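Local coordinates for protein putative SnoaL-like polyketide cyclase (Shewanella putrefaciens, PDB 3GZB) that is of unknown function but may act as a polyketide cyclase or a related lyase of the SnoaL-like type, at residues 8-13 against 25-30; 31-34 against 40-43. One frame throughout, in Å; residues are numbered along the deposited sequence.

Interaction 1 (8-13 against 25-30)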
loop_
_atom_site.group_PDB
_atom_site.type_symbol
_atom_site.label_atom_id
_atom_site.label_comp_id
_atom_site.label_asym_id
_atom_site.label_seq_id
_atom_site.Cartn_x
_atom_site.Cartn_y
_atom_site.Cartn_z
ATOM N N ILE A 8 21.121 -3.202 -3.328
ATOM C CA ILE A 8 21.201 -4.666 -3.174
ATOM C C ILE A 8 19.952 -5.269 -3.872
ATOM O O ILE A 8 18.851 -4.845 -3.549
ATOM C CB ILE A 8 21.109 -4.967 -1.632
ATOM C CG1 ILE A 8 22.345 -4.425 -0.899
ATOM C CG2 ILE A 8 20.921 -6.445 -1.308
ATOM C CD1 ILE A 8 23.574 -4.875 -1.519
ATOM N N PRO A 9 20.092 -6.262 -4.763
ATOM C CA PRO A 9 18.887 -6.945 -5.203
ATOM C C PRO A 9 18.232 -7.633 -4.015
ATOM O O PRO A 9 18.921 -8.243 -3.197
ATOM C CB PRO A 9 19.400 -7.987 -6.208
ATOM C CG PRO A 9 20.802 -8.134 -5.976
ATOM C CD PRO A 9 21.308 -6.943 -5.228
ATOM N N VAL A 10 16.918 -7.561 -3.887
ATOM C CA VAL A 10 16.217 -8.175 -2.766
ATOM C C VAL A 10 16.417 -9.728 -2.802
ATOM O O VAL A 10 16.444 -10.357 -1.748
ATOM C CB VAL A 10 14.762 -7.760 -2.689
ATOM C CG1 VAL A 10 14.058 -8.340 -1.459
ATOM C CG2 VAL A 10 14.659 -6.222 -2.595
ATOM N N SER A 11 16.575 -10.296 -3.983
ATOM C CA SER A 11 16.895 -11.710 -4.095
ATOM C C SER A 11 18.154 -12.075 -3.304
ATOM O O SER A 11 18.240 -13.210 -2.815
ATOM C CB SER A 11 17.083 -12.084 -5.554
ATOM O OG SER A 11 18.153 -11.384 -6.158
ATOM N N ALA A 12 19.111 -11.145 -3.183
ATOM C CA ALA A 12 20.320 -11.433 -2.383
ATOM C C ALA A 12 20.085 -11.366 -0.876
ATOM O O ALA A 12 20.942 -11.816 -0.141
ATOM C CB ALA A 12 21.510 -10.473 -2.756
ATOM N N GLN A 13 18.991 -10.762 -0.425
ATOM C CA GLN A 13 18.566 -10.687 0.971
ATOM C C GLN A 13 17.616 -11.803 1.371
ATOM O O GLN A 13 17.402 -12.043 2.551
ATOM C CB GLN A 13 17.886 -9.335 1.259
ATOM C CG GLN A 13 18.721 -8.142 0.885
ATOM C CD GLN A 13 17.979 -6.848 1.148
ATOM O OE1 GLN A 13 16.839 -6.653 0.711
ATOM N NE2 GLN A 13 18.615 -5.980 1.936
ATOM N N LEU A 25 8.668 -15.442 -1.677
ATOM C CA LEU A 25 7.925 -15.761 -2.896
ATOM C C LEU A 25 7.531 -14.503 -3.674
ATOM O O LEU A 25 7.597 -14.479 -4.894
ATOM C CB LEU A 25 6.706 -16.638 -2.590
ATOM C CG LEU A 25 5.984 -17.242 -3.805
ATOM C CD1 LEU A 25 6.924 -18.185 -4.622
ATOM C CD2 LEU A 25 4.698 -17.979 -3.382
ATOM N N ALA A 26 7.147 -13.445 -2.953
ATOM C CA ALA A 26 6.840 -12.192 -3.575
ATOM C C ALA A 26 8.030 -11.683 -4.357
ATOM O O ALA A 26 7.837 -11.136 -5.445
ATOM C CB ALA A 26 6.439 -11.153 -2.507
ATOM N N VAL A 27 9.248 -11.815 -3.824
ATOM C CA VAL A 27 10.431 -11.379 -4.547
ATOM C C VAL A 27 10.555 -12.102 -5.903
ATOM O O VAL A 27 10.839 -11.477 -6.952
ATOM C CB VAL A 27 11.698 -11.542 -3.710
ATOM C CG1 VAL A 27 12.965 -11.241 -4.513
ATOM C CG2 VAL A 27 11.632 -10.656 -2.421
ATOM N N LYS A 28 10.364 -13.407 -5.921
ATOM C CA LYS A 28 10.417 -14.191 -7.175
ATOM C C LYS A 28 9.419 -13.678 -8.202
ATOM O O LYS A 28 9.743 -13.506 -9.385
ATOM C CB LYS A 28 10.147 -15.671 -6.889
ATOM C CG LYS A 28 11.186 -16.305 -5.943
ATOM C CD LYS A 28 11.134 -17.785 -6.013
ATOM C CE LYS A 28 12.355 -18.429 -5.397
ATOM N NZ LYS A 28 12.356 -19.856 -5.771
ATOM N N TYR A 29 8.202 -13.460 -7.739
ATOM C CA TYR A 29 7.152 -12.905 -8.627
ATOM C C TYR A 29 7.507 -11.539 -9.198
ATOM O O TYR A 29 7.401 -11.326 -10.406
ATOM C CB TYR A 29 5.847 -12.883 -7.904
ATOM C CG TYR A 29 4.697 -12.203 -8.618
ATOM C CD1 TYR A 29 3.907 -12.887 -9.507
ATOM C CD2 TYR A 29 4.402 -10.874 -8.409
ATOM C CE1 TYR A 29 2.804 -12.263 -10.090
ATOM C CE2 TYR A 29 3.338 -10.244 -8.994
ATOM C CZ TYR A 29 2.550 -10.931 -9.864
ATOM O OH TYR A 29 1.437 -10.361 -10.450
HETATM N N MSE A 30 7.946 -10.620 -8.317
HETATM C CA MSE A 30 8.264 -9.282 -8.768
HETATM C C MSE A 30 9.489 -9.266 -9.693
HETATM O O MSE A 30 9.558 -8.425 -10.590
HETATM C CB MSE A 30 8.466 -8.353 -7.591
HETATM C CG MSE A 30 7.238 -8.159 -6.761
HETATM SE SE MSE A 30 5.705 -7.415 -7.667
HETATM C CE MSE A 30 6.478 -5.765 -8.316
#

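Interaction 2 (31-34 against 40-43)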
loop_
_atom_site.group_PDB
_atom_site.type_symbol
_atom_site.label_atom_id
_atom_site.label_comp_id
_atom_site.label_asym_id
_atom_site.label_seq_id
_atom_site.Cartn_x
_atom_site.Cartn_y
_atom_site.Cartn_z
ATOM N N ASP A 31 10.485 -10.096 -9.429
ATOM C CA ASP A 31 11.633 -10.172 -10.347
ATOM C C ASP A 31 11.142 -10.648 -11.728
ATOM O O ASP A 31 11.519 -10.050 -12.751
ATOM C CB ASP A 31 12.750 -11.080 -9.795
ATOM C CG ASP A 31 13.666 -10.331 -8.824
ATOM O OD1 ASP A 31 13.679 -9.093 -8.908
ATOM O OD2 ASP A 31 14.372 -10.959 -7.996
ATOM N N ALA A 32 10.290 -11.655 -11.779
ATOM C CA ALA A 32 9.717 -12.102 -13.073
ATOM C C ALA A 32 8.943 -10.999 -13.779
ATOM O O ALA A 32 9.110 -10.752 -14.971
ATOM C CB ALA A 32 8.829 -13.362 -12.895
ATOM N N LEU A 33 8.098 -10.307 -13.028
ATOM C CA LEU A 33 7.282 -9.245 -13.613
ATOM C C LEU A 33 8.134 -8.135 -14.223
ATOM O O LEU A 33 7.925 -7.730 -15.368
ATOM C CB LEU A 33 6.364 -8.662 -12.517
ATOM C CG LEU A 33 5.448 -7.514 -12.913
ATOM C CD1 LEU A 33 4.311 -8.009 -13.849
ATOM C CD2 LEU A 33 4.861 -6.859 -11.656
ATOM N N THR A 34 9.091 -7.643 -13.421
ATOM C CA THR A 34 9.862 -6.491 -13.834
ATOM C C THR A 34 10.883 -6.801 -14.917
ATOM O O THR A 34 11.329 -5.877 -15.594
ATOM C CB THR A 34 10.506 -5.760 -12.639
ATOM O OG1 THR A 34 11.487 -6.644 -12.047
ATOM C CG2 THR A 34 9.460 -5.271 -11.574
ATOM N N THR A 40 7.750 -17.490 -16.598
ATOM C CA THR A 40 7.711 -17.691 -15.151
ATOM C C THR A 40 6.467 -17.079 -14.575
ATOM O O THR A 40 5.818 -17.659 -13.711
ATOM C CB THR A 40 8.945 -17.077 -14.485
ATOM O OG1 THR A 40 10.126 -17.751 -14.959
ATOM C CG2 THR A 40 8.871 -17.163 -12.951
ATOM N N LEU A 41 6.137 -15.870 -15.020
ATOM C CA LEU A 41 5.019 -15.154 -14.431
ATOM C C LEU A 41 3.715 -15.927 -14.532
ATOM O O LEU A 41 2.946 -15.991 -13.553
ATOM C CB LEU A 41 4.846 -13.762 -15.042
ATOM C CG LEU A 41 4.075 -12.764 -14.165
ATOM C CD1 LEU A 41 4.896 -12.366 -12.950
ATOM C CD2 LEU A 41 3.639 -11.487 -14.931
ATOM N N ILE A 42 3.460 -16.581 -15.667
ATOM C CA ILE A 42 2.161 -17.234 -15.805
ATOM C C ILE A 42 2.031 -18.424 -14.841
ATOM O O ILE A 42 0.896 -18.792 -14.501
ATOM C CB ILE A 42 1.843 -17.579 -17.252
ATOM C CG1 ILE A 42 0.322 -17.759 -17.443
ATOM C CG2 ILE A 42 2.668 -18.773 -17.675
ATOM C CD1 ILE A 42 -0.101 -18.001 -18.908
ATOM N N THR A 43 3.152 -18.997 -14.383
ATOM C CA THR A 43 3.100 -20.061 -13.339
ATOM C C THR A 43 2.481 -19.581 -12.033
ATOM O O THR A 43 2.022 -20.398 -11.227
ATOM C CB THR A 43 4.447 -20.700 -13.036
ATOM O OG1 THR A 43 5.263 -19.869 -12.229
ATOM C CG2 THR A 43 5.209 -21.135 -14.317
#

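Interaction 1 (8-13 against 25-30)
Val10 packs against Val27 on helix 21-34, the first long helix of the cone-like alpha+beta fold shared by SnoaL-like proteins of the NTF2 clan. Val10 belongs to the N-terminal segment, which after Pro9 bends into a turn held by backbone bonds from Ala12 N to Pro9 O and from Gln13 N to Val10 O. Both valines direct their CB toward the opposite segment, and their branched ends meet at an oblique angle through one methyl of each. Val10 contributes CG1, anti to its own nitrogen (chi1 -176°), while Val27 contributes CG2, the branch lying beside its own nitrogen. This approach of Val10 CG1 to Val27 CG2, at 3.5 Å, is somewhat short for two methyl carbons, although the whole interface covers only 106 Å².

The other branch of Val27 reaches the backbone of the turn instead of a side chain. Ser11 stands at the margin and takes part mainly through its main chain and CB. Val10 also touches Met19, just ahead of the helix, and Ile84 of strand 81-84. Elsewhere on the helix, Ala26 and Met30 pack on strand 93-103. At the serine, CG1 of Val27 lies 3.8 Å from Ser11 N and 4.3 Å from Ser11 CB.

Interaction 2 (31-34 against 40-43)
The last turn of helix 21-34 and the short helix 38-42 come close together where Ala32 and Leu41 have their CA atoms 5.8 Å apart, the shortest such separation between the two segments. At this close approach the CB of Ala32 points toward helix 38-42. There the methyl group meets the aliphatic side of Thr40: Ala32 CB lies 3.8 Å from Thr40 CG2 and 4.0 Å from Thr40 CB. With CG2 placed anti to the backbone nitrogen, Thr40 offers its methyl to the alanine, while its hydroxyl OG1 is hydrogen-bonded to Asp37 OD2.

Leu41 fills the next position and uses both ends of its fork. Its CG, anti to the backbone nitrogen at -158°, carries both methyls to the first helix. CD1 rests against the backbone there, 3.8 Å from Leu33 N, and also borders Ala32 CB. CD2 of Leu41 meets CD1 of Leu33 at 3.7 Å, the two leucines running at a slant to one another. Just beyond, the chain turns at Thr43, whose OG1 donates to Thr40 O over 2.7 Å in the carbonyl plane and ties down this end of the second segment.

The contact is buried and wholly apolar across the interface. Helix 63-73 closes it from a further side, Leu70 touching both Leu33 and Leu41 and Ile67 adding to Leu41, while Tyr80, in the loop leading to strand 81-84, packs on Leu33.

Overall arrangement
From the N terminus, the N-terminal arm reaches the body of the protein at 8-13, and interaction 1 closes the first loop by laying this turn on helix 21-34. The chain follows that helix to its end at Thr34, reverses within a few residues and enters helix 38-42, where interaction 2 closes a shorter loop. The two loops follow in series, neither enclosing nor crossing the other, and helix 21-34 is common to both. They also touch directly: Tyr29 CE1 lies 3.5 Å from Leu41 CD1, and Ser11 CB packs near Asp31 OD2. Together they join the N-terminal arm, helix 21-34 and helix 38-42 beside the curved sheet.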